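Local coordinates for spindle pole body-associated protein VIK1 (Saccharomyces cerevisiae, PDB 2O0A) that partners the minus-end-directed motor KAR3, recruits it to microtubules and, within the heterodimer, cross-links anti-parallel microtubules, at residues 18-21 and 26-29; 29-34 and 73-78; 63-68 and 77-82; 82-87 and 112-117; 235-240 and 253-258. All blocks are in the same frame, centred on the assembly; numbering follows the deposited sequence.

Contact 1. Residues 18-21 and 26-29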
# COMPACT_ATOMS: atom_id res chain seq x y z
N SER A 18 0.39 -17.24 -5.75
CA SER A 18 -0.57 -18.33 -5.89
C SER A 18 -0.82 -19.00 -4.54
O SER A 18 -1.96 -19.31 -4.21
CB SER A 18 -0.07 -19.34 -6.92
OG SER A 18 -1.02 -20.39 -7.07
N ILE A 19 0.24 -19.19 -3.76
CA ILE A 19 0.12 -19.82 -2.44
C ILE A 19 -0.73 -18.94 -1.53
O ILE A 19 -1.59 -19.42 -0.81
CB ILE A 19 1.51 -20.12 -1.83
CG1 ILE A 19 2.22 -21.18 -2.69
CG2 ILE A 19 1.38 -20.58 -0.35
CD1 ILE A 19 3.67 -21.38 -2.40
N ILE A 20 -0.50 -17.63 -1.60
CA ILE A 20 -1.24 -16.68 -0.78
C ILE A 20 -2.73 -16.78 -1.11
O ILE A 20 -3.59 -16.75 -0.22
CB ILE A 20 -0.67 -15.27 -1.01
CG1 ILE A 20 0.72 -15.16 -0.37
CG2 ILE A 20 -1.58 -14.21 -0.42
CD1 ILE A 20 1.55 -13.95 -0.88
N GLU A 21 -3.04 -16.86 -2.40
CA GLU A 21 -4.42 -17.00 -2.85
C GLU A 21 -5.03 -18.28 -2.31
O GLU A 21 -6.14 -18.26 -1.76
CB GLU A 21 -4.50 -16.95 -4.38
CG GLU A 21 -4.33 -15.53 -4.95
CD GLU A 21 -5.44 -14.60 -4.50
OE1 GLU A 21 -6.61 -14.84 -4.85
OE2 GLU A 21 -5.13 -13.62 -3.79
N MET A 26 -3.87 -12.97 4.50
CA MET A 26 -3.86 -11.51 4.39
C MET A 26 -2.43 -11.04 4.12
O MET A 26 -1.52 -11.30 4.92
CB MET A 26 -4.41 -10.86 5.68
CG MET A 26 -4.33 -9.35 5.69
SD MET A 26 -5.26 -8.61 4.32
CE MET A 26 -6.93 -8.92 4.86
N ARG A 27 -2.24 -10.37 2.98
CA ARG A 27 -0.91 -9.96 2.55
C ARG A 27 -0.32 -8.90 3.48
O ARG A 27 -0.95 -7.87 3.75
CB ARG A 27 -0.96 -9.41 1.12
CG ARG A 27 -1.08 -10.47 0.07
CD ARG A 27 -1.40 -9.86 -1.29
NE ARG A 27 -1.50 -10.91 -2.30
CZ ARG A 27 -2.58 -11.65 -2.51
NH1 ARG A 27 -3.67 -11.48 -1.77
NH2 ARG A 27 -2.57 -12.57 -3.46
N CYS A 28 0.89 -9.18 3.97
CA CYS A 28 1.62 -8.27 4.84
C CYS A 28 3.11 -8.42 4.57
O CYS A 28 3.70 -9.48 4.77
CB CYS A 28 1.28 -8.52 6.30
SG CYS A 28 1.96 -7.31 7.44
N TYR A 29 3.70 -7.35 4.04
CA TYR A 29 5.08 -7.34 3.61
C TYR A 29 5.86 -6.33 4.41
O TYR A 29 5.32 -5.27 4.72
CB TYR A 29 5.13 -6.95 2.14
CG TYR A 29 4.64 -8.05 1.22
CD1 TYR A 29 5.56 -8.78 0.48
CD2 TYR A 29 3.27 -8.36 1.09
CE1 TYR A 29 5.14 -9.80 -0.38
CE2 TYR A 29 2.85 -9.38 0.24
CZ TYR A 29 3.78 -10.08 -0.48
OH TYR A 29 3.38 -11.09 -1.33
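E21 and R27 form a salt bridge where the long N-terminal helix 4-23 of this kinesin-like motor homology domain runs into strand 27-32 of its central sheet. E21 OE2 takes R27 NH2 at 2.8 Å with an N-H...O angle of 161°, on its anti lone pair and within the guanidinium plane. R27 NH1 adds a weak bond to the same oxygen at 3.3 Å. Carboxylate and guanidinium lie nearly coplanar, 30° apart. K263 makes a second salt bridge to E21 OE2, so two cations share this one oxygen. R27 NH2 also bonds N17 OD1, one turn before E21 on the helix. The bend of the E21 chain at chi2 (-63°) helps bring its carboxylate back to the arginine. I20 supplies the apolar side. Its CG2 lies over the centre of one guanidinium face, 3.5 Å from R27 CZ. M86 of helix 72-89 touches both charged side chains. At the other branch, I20 CD1 rests 3.4 Å from Y29 OH.

Contact 2. Residues 29-34 and 73-78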
# COMPACT_ATOMS: atom_id res chain seq x y z
N TYR A 29 3.70 -7.35 4.04
CA TYR A 29 5.08 -7.34 3.61
C TYR A 29 5.86 -6.33 4.41
O TYR A 29 5.32 -5.27 4.72
CB TYR A 29 5.13 -6.95 2.14
CG TYR A 29 4.64 -8.05 1.22
CD1 TYR A 29 5.56 -8.78 0.48
CD2 TYR A 29 3.27 -8.36 1.09
CE1 TYR A 29 5.14 -9.80 -0.38
CE2 TYR A 29 2.85 -9.38 0.24
CZ TYR A 29 3.78 -10.08 -0.48
OH TYR A 29 3.38 -11.09 -1.33
N ALA A 30 7.10 -6.65 4.76
CA ALA A 30 7.98 -5.69 5.44
C ALA A 30 9.00 -5.18 4.45
O ALA A 30 9.67 -5.97 3.77
CB ALA A 30 8.68 -6.36 6.62
N TYR A 31 9.13 -3.86 4.35
CA TYR A 31 10.08 -3.23 3.46
C TYR A 31 11.04 -2.50 4.39
O TYR A 31 10.67 -1.51 5.02
CB TYR A 31 9.32 -2.28 2.54
CG TYR A 31 10.04 -1.73 1.33
CD1 TYR A 31 11.24 -2.28 0.86
CD2 TYR A 31 9.48 -0.68 0.61
CE1 TYR A 31 11.88 -1.76 -0.26
CE2 TYR A 31 10.09 -0.17 -0.52
CZ TYR A 31 11.29 -0.71 -0.96
OH TYR A 31 11.87 -0.15 -2.07
N VAL A 32 12.27 -2.99 4.49
CA VAL A 32 13.10 -2.66 5.66
C VAL A 32 14.40 -1.96 5.29
O VAL A 32 15.02 -2.30 4.28
CB VAL A 32 13.40 -3.92 6.53
CG1 VAL A 32 12.11 -4.63 6.95
CG2 VAL A 32 14.37 -4.87 5.83
N MET A 33 14.80 -0.99 6.11
CA MET A 33 16.12 -0.36 5.99
C MET A 33 17.01 -0.89 7.12
O MET A 33 17.10 -0.26 8.18
CB MET A 33 16.01 1.17 6.04
CG MET A 33 15.48 1.76 4.76
SD MET A 33 16.75 1.79 3.50
CE MET A 33 17.12 3.54 3.47
N GLU A 34 17.61 -2.06 6.89
CA GLU A 34 18.34 -2.81 7.92
C GLU A 34 19.41 -1.95 8.59
O GLU A 34 19.61 -2.03 9.81
CB GLU A 34 18.96 -4.10 7.34
CG GLU A 34 19.77 -4.88 8.39
CD GLU A 34 20.25 -6.24 7.94
OE1 GLU A 34 19.76 -6.77 6.93
OE2 GLU A 34 21.12 -6.78 8.64
N ASP A 73 11.13 1.94 -7.11
CA ASP A 73 10.73 1.52 -8.46
C ASP A 73 10.77 -0.01 -8.64
O ASP A 73 9.86 -0.60 -9.26
CB ASP A 73 11.65 2.15 -9.50
CG ASP A 73 11.46 3.65 -9.65
OD1 ASP A 73 10.41 4.21 -9.24
OD2 ASP A 73 12.38 4.28 -10.22
N LYS A 74 11.82 -0.65 -8.13
CA LYS A 74 11.94 -2.12 -8.19
C LYS A 74 10.92 -2.82 -7.29
O LYS A 74 10.41 -3.90 -7.62
CB LYS A 74 13.37 -2.55 -7.82
CG LYS A 74 13.61 -4.03 -8.05
CD LYS A 74 15.09 -4.38 -7.95
CE LYS A 74 15.83 -3.91 -9.20
NZ LYS A 74 15.37 -4.61 -10.43
N PHE A 75 10.59 -2.19 -6.16
CA PHE A 75 9.52 -2.73 -5.31
C PHE A 75 8.26 -2.94 -6.16
O PHE A 75 7.65 -3.99 -6.13
CB PHE A 75 9.18 -1.84 -4.10
CG PHE A 75 7.92 -2.28 -3.41
CD1 PHE A 75 7.94 -3.36 -2.54
CD2 PHE A 75 6.70 -1.66 -3.69
CE1 PHE A 75 6.77 -3.81 -1.94
CE2 PHE A 75 5.52 -2.10 -3.09
CZ PHE A 75 5.56 -3.19 -2.21
N PHE A 76 7.88 -1.93 -6.92
CA PHE A 76 6.66 -2.06 -7.69
C PHE A 76 6.77 -3.06 -8.83
O PHE A 76 5.89 -3.90 -8.98
CB PHE A 76 6.19 -0.67 -8.15
CG PHE A 76 5.62 0.11 -7.02
CD1 PHE A 76 4.44 -0.31 -6.41
CD2 PHE A 76 6.30 1.20 -6.48
CE1 PHE A 76 3.92 0.36 -5.32
CE2 PHE A 76 5.77 1.87 -5.38
CZ PHE A 76 4.58 1.45 -4.81
N THR A 77 7.86 -3.01 -9.59
CA THR A 77 8.00 -3.92 -10.74
C THR A 77 8.25 -5.38 -10.35
O THR A 77 7.78 -6.30 -11.03
CB THR A 77 9.09 -3.45 -11.72
OG1 THR A 77 10.35 -3.37 -11.05
CG2 THR A 77 8.76 -2.08 -12.25
N GLN A 78 8.99 -5.59 -9.27
CA GLN A 78 9.44 -6.93 -8.86
C GLN A 78 8.56 -7.55 -7.78
O GLN A 78 8.23 -8.73 -7.83
CB GLN A 78 10.89 -6.83 -8.39
CG GLN A 78 11.52 -8.08 -7.77
CD GLN A 78 12.97 -7.81 -7.42
OE1 GLN A 78 13.80 -7.54 -8.30
NE2 GLN A 78 13.28 -7.86 -6.13
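This is a buried aromatic contact between strand 27-32 of the central sheet and helix 72-89, which packs against it. Y31 and F75 carry it. The ring planes are tilted by only 23° but displaced, with little overlap; the centroids are 5.2 Å apart. The closest touch is at the phenol end, where Y31 OH lies 3.8 Å from F75 CB. Y31 CZ is 3.9 Å from that same CB, so the tyrosine sits against the root of the phenylalanine more than its ring. F75 CG is anti to its backbone N (chi1 169°), and its ring leans toward the sheet, where it also meets I65 and L267. The hydroxyl of Y31 is hydrogen-bonded to V70 O, just before the helix. Exchanging Y31 for an alanine would probably leave V70 O without this partner and open a gap beside F75. Helix 72-89 here covers one face of the central sheet of the kinesin motor fold, beside neighbouring strands 63-66, 27-32 and 265-270.

Contact 3. Residues 63-68 and 77-82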
# COMPACT_ATOMS: atom_id res chain seq x y z
N ARG A 63 6.85 -11.61 2.73
CA ARG A 63 8.24 -11.43 2.33
C ARG A 63 8.80 -10.22 3.08
O ARG A 63 8.07 -9.27 3.36
CB ARG A 63 8.33 -11.23 0.81
CG ARG A 63 9.74 -11.02 0.28
CD ARG A 63 9.85 -11.41 -1.18
NE ARG A 63 9.78 -12.85 -1.43
CZ ARG A 63 10.79 -13.70 -1.25
NH1 ARG A 63 11.97 -13.28 -0.79
NH2 ARG A 63 10.63 -14.99 -1.54
N VAL A 64 10.08 -10.31 3.43
CA VAL A 64 10.87 -9.21 4.00
C VAL A 64 11.80 -8.71 2.90
O VAL A 64 12.61 -9.46 2.35
CB VAL A 64 11.65 -9.66 5.26
CG1 VAL A 64 12.61 -8.56 5.72
CG2 VAL A 64 10.65 -10.00 6.35
N ILE A 65 11.63 -7.45 2.55
CA ILE A 65 12.27 -6.87 1.39
C ILE A 65 13.31 -5.85 1.81
O ILE A 65 12.97 -4.86 2.44
CB ILE A 65 11.19 -6.18 0.49
CG1 ILE A 65 10.14 -7.19 0.02
CG2 ILE A 65 11.83 -5.49 -0.69
CD1 ILE A 65 8.84 -6.54 -0.46
N PRO A 66 14.58 -6.06 1.43
CA PRO A 66 15.62 -5.10 1.82
C PRO A 66 15.70 -3.89 0.89
O PRO A 66 16.02 -4.03 -0.29
CB PRO A 66 16.90 -5.94 1.75
CG PRO A 66 16.61 -6.97 0.69
CD PRO A 66 15.12 -7.18 0.64
N HIS A 67 15.45 -2.71 1.44
CA HIS A 67 15.50 -1.46 0.69
C HIS A 67 16.88 -1.14 0.09
O HIS A 67 16.97 -0.50 -0.95
CB HIS A 67 15.00 -0.30 1.55
CG HIS A 67 14.75 0.97 0.79
ND1 HIS A 67 13.49 1.35 0.38
CD2 HIS A 67 15.60 1.95 0.39
CE1 HIS A 67 13.58 2.50 -0.26
NE2 HIS A 67 14.84 2.88 -0.27
N LEU A 68 17.97 -1.58 0.73
CA LEU A 68 19.29 -1.33 0.13
C LEU A 68 19.49 -2.13 -1.14
O LEU A 68 20.34 -1.80 -1.96
CB LEU A 68 20.42 -1.60 1.13
CG LEU A 68 20.53 -3.00 1.73
CD1 LEU A 68 21.19 -3.98 0.77
CD2 LEU A 68 21.29 -2.93 3.06
N THR A 77 7.86 -3.01 -9.59
CA THR A 77 8.00 -3.92 -10.74
C THR A 77 8.25 -5.38 -10.35
O THR A 77 7.78 -6.30 -11.03
CB THR A 77 9.09 -3.45 -11.72
OG1 THR A 77 10.35 -3.37 -11.05
CG2 THR A 77 8.76 -2.08 -12.25
N GLN A 78 8.99 -5.59 -9.27
CA GLN A 78 9.44 -6.93 -8.86
C GLN A 78 8.56 -7.55 -7.78
O GLN A 78 8.23 -8.73 -7.83
CB GLN A 78 10.89 -6.83 -8.39
CG GLN A 78 11.52 -8.08 -7.77
CD GLN A 78 12.97 -7.81 -7.42
OE1 GLN A 78 13.80 -7.54 -8.30
NE2 GLN A 78 13.28 -7.86 -6.13
N GLU A 79 8.20 -6.75 -6.78
CA GLU A 79 7.60 -7.31 -5.58
C GLU A 79 6.09 -7.17 -5.55
O GLU A 79 5.41 -8.02 -4.97
CB GLU A 79 8.18 -6.64 -4.32
CG GLU A 79 9.71 -6.83 -4.14
CD GLU A 79 10.11 -8.30 -3.96
OE1 GLU A 79 9.26 -9.12 -3.57
OE2 GLU A 79 11.30 -8.60 -4.22
N TYR A 80 5.58 -6.10 -6.18
CA TYR A 80 4.15 -5.77 -6.10
C TYR A 80 3.36 -6.14 -7.36
O TYR A 80 2.16 -6.40 -7.28
CB TYR A 80 4.05 -4.26 -5.83
CG TYR A 80 2.66 -3.72 -5.74
CD1 TYR A 80 1.88 -3.92 -4.60
CD2 TYR A 80 2.13 -2.95 -6.78
CE1 TYR A 80 0.61 -3.40 -4.51
CE2 TYR A 80 0.86 -2.43 -6.69
CZ TYR A 80 0.11 -2.65 -5.56
OH TYR A 80 -1.15 -2.12 -5.51
N SER A 81 4.05 -6.20 -8.50
CA SER A 81 3.37 -6.30 -9.79
C SER A 81 2.54 -7.57 -9.99
O SER A 81 1.51 -7.53 -10.66
CB SER A 81 4.35 -6.13 -10.95
OG SER A 81 5.22 -7.23 -11.01
N VAL A 82 2.95 -8.70 -9.43
CA VAL A 82 2.15 -9.92 -9.57
C VAL A 82 0.75 -9.78 -8.92
O VAL A 82 -0.28 -10.13 -9.53
CB VAL A 82 2.90 -11.16 -9.02
CG1 VAL A 82 2.01 -12.39 -9.09
CG2 VAL A 82 4.21 -11.38 -9.78
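Strand segment 63-66 and helix segment 77-82 come nearest at I65 and E79, whose CA atoms are 8.4 Å apart. The helix has a wider pi-type turn at 77-80, and E79 lies on it. R63, I65 and E79 all direct their CB atoms across the contact. I65 and E79 run antiparallel alongside one another. I65 CD1 touches E79 CG at 3.8 Å and E79 CB at 3.9 Å, so the methyl packs on the aliphatic part of the glutamate. A bend at chi2 (-63°) folds the E79 carboxylate back beside R63 CD and Q78 NE2. R63 crosses E79 at about a right angle, and its CD lies 3.4 Å from E79 OE1. The charged ends stay further apart, with R63 NE 4.3 Å from E79 OE1, too far for a salt bridge. Each has its own mate on helix 4-23: R63 NE pairs with E16, and E79 OE1 with R13. Q78 NE2 donates to E79 OE2 at 2.8 Å in a nearly straight bond of 177°. E79 OE2 lies in the Q78 amide plane and is met on its anti side, 24° out of the carboxylate plane. R13, with R63 nearby, would probably favour the charged form of this buried carboxylate. The touch is aliphatic at I65 and CH-to-oxygen at R63; the salt bridges to E16 and R13 tie in helix 4-23.

Contact 4. Residues 82-87 and 112-117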
# COMPACT_ATOMS: atom_id res chain seq x y z
N VAL A 82 2.95 -8.70 -9.43
CA VAL A 82 2.15 -9.92 -9.57
C VAL A 82 0.75 -9.78 -8.92
O VAL A 82 -0.28 -10.13 -9.53
CB VAL A 82 2.90 -11.16 -9.02
CG1 VAL A 82 2.01 -12.39 -9.09
CG2 VAL A 82 4.21 -11.38 -9.78
N TYR A 83 0.72 -9.25 -7.70
CA TYR A 83 -0.54 -8.94 -7.03
C TYR A 83 -1.37 -7.93 -7.84
O TYR A 83 -2.57 -8.12 -8.07
CB TYR A 83 -0.21 -8.38 -5.66
CG TYR A 83 -1.32 -7.64 -4.95
CD1 TYR A 83 -2.36 -8.34 -4.35
CD2 TYR A 83 -1.35 -6.24 -4.89
CE1 TYR A 83 -3.38 -7.68 -3.68
CE2 TYR A 83 -2.36 -5.56 -4.22
CZ TYR A 83 -3.38 -6.29 -3.61
OH TYR A 83 -4.39 -5.67 -2.93
N HIS A 84 -0.73 -6.83 -8.24
CA HIS A 84 -1.40 -5.79 -9.00
C HIS A 84 -2.01 -6.34 -10.29
O HIS A 84 -3.19 -6.10 -10.56
CB HIS A 84 -0.40 -4.68 -9.31
CG HIS A 84 -0.88 -3.69 -10.32
ND1 HIS A 84 -1.68 -2.62 -9.99
CD2 HIS A 84 -0.69 -3.62 -11.66
CE1 HIS A 84 -1.95 -1.92 -11.09
NE2 HIS A 84 -1.35 -2.51 -12.11
N ASP A 85 -1.22 -7.10 -11.03
CA ASP A 85 -1.68 -7.65 -12.31
C ASP A 85 -2.84 -8.60 -12.09
O ASP A 85 -3.81 -8.57 -12.84
CB ASP A 85 -0.54 -8.37 -13.04
CG ASP A 85 0.50 -7.42 -13.61
OD1 ASP A 85 0.26 -6.19 -13.67
OD2 ASP A 85 1.56 -7.92 -14.03
N MET A 86 -2.76 -9.41 -11.03
CA MET A 86 -3.83 -10.35 -10.72
C MET A 86 -5.13 -9.62 -10.44
O MET A 86 -6.18 -9.96 -11.00
CB MET A 86 -3.44 -11.22 -9.53
CG MET A 86 -4.57 -12.13 -9.08
SD MET A 86 -4.36 -12.78 -7.40
CE MET A 86 -4.65 -11.32 -6.43
N CYS A 87 -5.08 -8.60 -9.58
CA CYS A 87 -6.30 -7.86 -9.23
C CYS A 87 -6.92 -7.21 -10.46
O CYS A 87 -8.14 -7.30 -10.65
CB CYS A 87 -6.02 -6.81 -8.17
SG CYS A 87 -5.61 -7.51 -6.56
N ILE A 112 2.93 5.91 -8.72
CA ILE A 112 2.26 6.55 -9.85
C ILE A 112 3.00 6.28 -11.16
O ILE A 112 2.39 6.01 -12.18
CB ILE A 112 2.11 8.05 -9.61
CG1 ILE A 112 0.84 8.37 -8.82
CG2 ILE A 112 2.00 8.81 -10.94
CD1 ILE A 112 0.38 7.35 -7.84
N LYS A 113 4.33 6.30 -11.10
CA LYS A 113 5.14 6.02 -12.28
C LYS A 113 4.93 4.58 -12.77
O LYS A 113 4.80 4.34 -13.98
CB LYS A 113 6.61 6.28 -11.97
CG LYS A 113 6.92 7.75 -11.80
CD LYS A 113 8.38 8.03 -11.99
CE LYS A 113 9.15 7.97 -10.70
NZ LYS A 113 10.55 8.46 -10.91
N PHE A 114 4.90 3.64 -11.83
CA PHE A 114 4.64 2.23 -12.13
C PHE A 114 3.29 2.04 -12.84
O PHE A 114 3.16 1.24 -13.77
CB PHE A 114 4.72 1.42 -10.83
CG PHE A 114 4.13 0.04 -10.96
CD1 PHE A 114 4.83 -0.95 -11.65
CD2 PHE A 114 2.90 -0.27 -10.39
CE1 PHE A 114 4.30 -2.22 -11.79
CE2 PHE A 114 2.36 -1.55 -10.52
CZ PHE A 114 3.06 -2.53 -11.24
N LEU A 115 2.28 2.76 -12.36
CA LEU A 115 0.94 2.63 -12.92
C LEU A 115 0.79 3.36 -14.23
O LEU A 115 0.21 2.82 -15.17
CB LEU A 115 -0.10 3.20 -11.95
CG LEU A 115 -0.19 2.48 -10.61
CD1 LEU A 115 -1.19 3.18 -9.70
CD2 LEU A 115 -0.56 1.00 -10.83
N ALA A 116 1.29 4.58 -14.29
CA ALA A 116 0.71 5.53 -15.23
C ALA A 116 1.66 6.36 -16.07
O ALA A 116 1.21 7.27 -16.77
CB ALA A 116 -0.30 6.42 -14.50
N GLU A 117 2.96 6.07 -16.05
CA GLU A 117 3.84 6.64 -17.08
C GLU A 117 3.31 6.26 -18.47
O GLU A 117 2.69 5.21 -18.63
CB GLU A 117 5.28 6.13 -16.92
CG GLU A 117 6.02 6.75 -15.75
CD GLU A 117 5.90 8.25 -15.68
OE1 GLU A 117 5.34 8.76 -14.68
OE2 GLU A 117 6.37 8.93 -16.62
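H84 on helix 72-89 points its imidazole at F114 and L115 of helix 105-116. F114 meets it from the opposite direction. The pair is T-shaped: the edge of F114 points at the face of the imidazole, with planes at 70° and centroids 5.2 Å apart. F114 CE2 does the touching, 3.9 Å from H84 CD2, and sits over the H84 ring offset toward its rim. Both residues hold CG anti to the backbone N, with chi1 168° for H84 and 165° for F114. These rotamers bring the two rings together between the helices. L115 follows a different course. Its CG is anti to the carbonyl carbon, and the side chain crosses H84 obliquely. L115 CD2 comes to 3.2 Å from H84 CE1, a tight approach for two carbons. H84 CG and CE1 thus have different neighbours, the phenylalanine on the near part of the ring and the leucine on the far part. Y122 adds a third neighbour, edge-to-face with H84 and also against F114. With an alanine in place of H84, the F114 edge would probably lose the ring face it meets and L115 CD2 would be left facing a gap. H84, F114 and Y122 form an aromatic cluster joining helices 72-89, 105-116 and 121-125, plain helix-to-helix packing within the alpha/beta motor homology fold.

Contact 5. Residues 235-240 and 253-258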
# COMPACT_ATOMS: atom_id res chain seq x y z
N GLU A 235 -1.39 4.11 14.88
CA GLU A 235 -2.04 3.74 16.12
C GLU A 235 -3.55 3.91 16.05
O GLU A 235 -4.30 3.10 16.61
CB GLU A 235 -1.48 4.54 17.28
CG GLU A 235 -0.08 4.14 17.66
CD GLU A 235 0.50 5.03 18.75
OE1 GLU A 235 0.01 6.18 18.91
OE2 GLU A 235 1.45 4.58 19.42
N GLN A 236 -3.98 4.95 15.34
CA GLN A 236 -5.40 5.17 15.07
C GLN A 236 -5.97 4.00 14.26
O GLN A 236 -7.03 3.48 14.59
CB GLN A 236 -5.63 6.51 14.37
CG GLN A 236 -7.02 7.09 14.58
CD GLN A 236 -7.11 8.56 14.19
OE1 GLN A 236 -8.06 8.97 13.53
NE2 GLN A 236 -6.13 9.35 14.62
N PHE A 237 -5.23 3.56 13.24
CA PHE A 237 -5.58 2.35 12.51
C PHE A 237 -5.70 1.16 13.46
O PHE A 237 -6.69 0.43 13.45
CB PHE A 237 -4.55 2.09 11.41
CG PHE A 237 -4.45 0.65 10.96
CD1 PHE A 237 -5.51 0.02 10.31
CD2 PHE A 237 -3.27 -0.07 11.16
CE1 PHE A 237 -5.39 -1.31 9.88
CE2 PHE A 237 -3.15 -1.38 10.74
CZ PHE A 237 -4.21 -2.01 10.09
N ASP A 238 -4.70 0.98 14.31
CA ASP A 238 -4.69 -0.16 15.22
C ASP A 238 -5.88 -0.13 16.18
O ASP A 238 -6.55 -1.15 16.37
CB ASP A 238 -3.39 -0.18 16.03
CG ASP A 238 -3.30 -1.38 16.93
OD1 ASP A 238 -3.09 -2.49 16.41
OD2 ASP A 238 -3.44 -1.23 18.17
N LYS A 239 -6.11 1.04 16.78
CA LYS A 239 -7.23 1.24 17.71
C LYS A 239 -8.57 1.06 17.03
O LYS A 239 -9.42 0.32 17.52
CB LYS A 239 -7.17 2.64 18.32
CG LYS A 239 -6.67 2.70 19.75
CD LYS A 239 -6.76 4.11 20.30
CE LYS A 239 -5.74 5.03 19.66
NZ LYS A 239 -5.68 6.36 20.34
N SER A 240 -8.73 1.72 15.89
CA SER A 240 -10.01 1.73 15.17
C SER A 240 -10.35 0.41 14.49
O SER A 240 -11.53 0.14 14.25
CB SER A 240 -10.04 2.87 14.14
OG SER A 240 -9.37 2.50 12.95
N LEU A 253 -13.98 4.09 9.16
CA LEU A 253 -14.96 3.60 8.18
C LEU A 253 -14.30 3.28 6.83
O LEU A 253 -14.62 2.26 6.21
CB LEU A 253 -16.12 4.59 8.02
CG LEU A 253 -17.08 4.75 9.22
CD1 LEU A 253 -18.18 5.75 8.90
CD2 LEU A 253 -17.70 3.43 9.67
N VAL A 254 -13.38 4.13 6.39
CA VAL A 254 -12.60 3.84 5.16
C VAL A 254 -11.82 2.52 5.27
O VAL A 254 -11.92 1.65 4.40
CB VAL A 254 -11.62 4.99 4.81
CG1 VAL A 254 -10.65 4.55 3.70
CG2 VAL A 254 -12.39 6.21 4.39
N LEU A 255 -11.06 2.39 6.36
CA LEU A 255 -10.23 1.21 6.58
C LEU A 255 -11.07 -0.06 6.70
O LEU A 255 -10.77 -1.08 6.08
CB LEU A 255 -9.34 1.41 7.80
CG LEU A 255 -8.24 2.46 7.58
CD1 LEU A 255 -7.63 2.88 8.91
CD2 LEU A 255 -7.19 1.89 6.65
N LYS A 256 -12.16 0.02 7.44
CA LYS A 256 -13.05 -1.13 7.56
C LYS A 256 -13.64 -1.53 6.22
O LYS A 256 -13.74 -2.73 5.93
CB LYS A 256 -14.18 -0.84 8.53
CG LYS A 256 -13.74 -0.90 9.96
CD LYS A 256 -14.77 -0.30 10.90
CE LYS A 256 -14.24 -0.28 12.32
NZ LYS A 256 -14.12 -1.65 12.90
N LYS A 257 -14.05 -0.54 5.44
CA LYS A 257 -14.62 -0.79 4.12
C LYS A 257 -13.61 -1.44 3.18
O LYS A 257 -13.93 -2.38 2.48
CB LYS A 257 -15.14 0.51 3.49
CG LYS A 257 -15.71 0.31 2.08
CD LYS A 257 -16.99 -0.51 2.12
CE LYS A 257 -17.85 -0.22 0.92
NZ LYS A 257 -19.20 -0.81 1.12
N LEU A 258 -12.37 -0.94 3.18
CA LEU A 258 -11.38 -1.52 2.28
C LEU A 258 -10.98 -2.94 2.66
O LEU A 258 -10.82 -3.81 1.81
CB LEU A 258 -10.14 -0.63 2.23
CG LEU A 258 -10.36 0.73 1.57
CD1 LEU A 258 -9.04 1.48 1.61
CD2 LEU A 258 -10.85 0.56 0.12
O HOH W 1 -13.76 -0.56 15.56
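F237 and L255 meet at about a right angle where helices 231-243 and 250-261 cross. These are consecutive helices of the motor homology domain. The two helix segments make an angle of -66°, and their axes come no closer than 10.4 Å. The touching atom of the leucine is CD1. It lies 3.8 Å from F237 CD1 and 4.0 Å from F237 CB, so it packs against the near end of the aromatic side chain. L255 directs its CB toward the other helix, and its side chain also reaches M198 of strand 197-207. The side chain of F237 also meets I282 and V286 of helix 276-289 and L228 of strand 221-228. S240 OG also stands 4.4 Å from L255 CD1, a loose contact. The second link is polar and lies at the edge of the interface. K256 reaches along with an extended chain that turns at its last torsion, chi4 -69°. Its CE passes 3.4 Å from S240 O. A water completes the link: it donates to S240 O at 2.7 Å and accepts from K256 NZ at 2.9 Å. The contact therefore combines a small apolar centre with a polar rim. There the water takes one N-H of K256 NZ and gives a proton to S240 O, joining the lysine of one helix to a backbone carbonyl of the other.

In the fold
From the N terminus, helix 4-23 turns straight into strand 27-32, and contact 1 closes that short turn. Contact 2 starts on the same strand and spans the small sheet of 41-60 to reach helix 72-89. Contact 3 opens within that span, on strand 63-66, and closes slightly later on the same helix, overlapping contact 2 at 77-78; their centres are about 4 Å apart. Contact 4 follows, joining helix 72-89 to helix 105-116 across strand 94-99. M86 and Y83 there touch R27 of contact 1. Contact 5 stands apart, with centres about 20 to 25 Å from the others, and pairs two helices late in the chain.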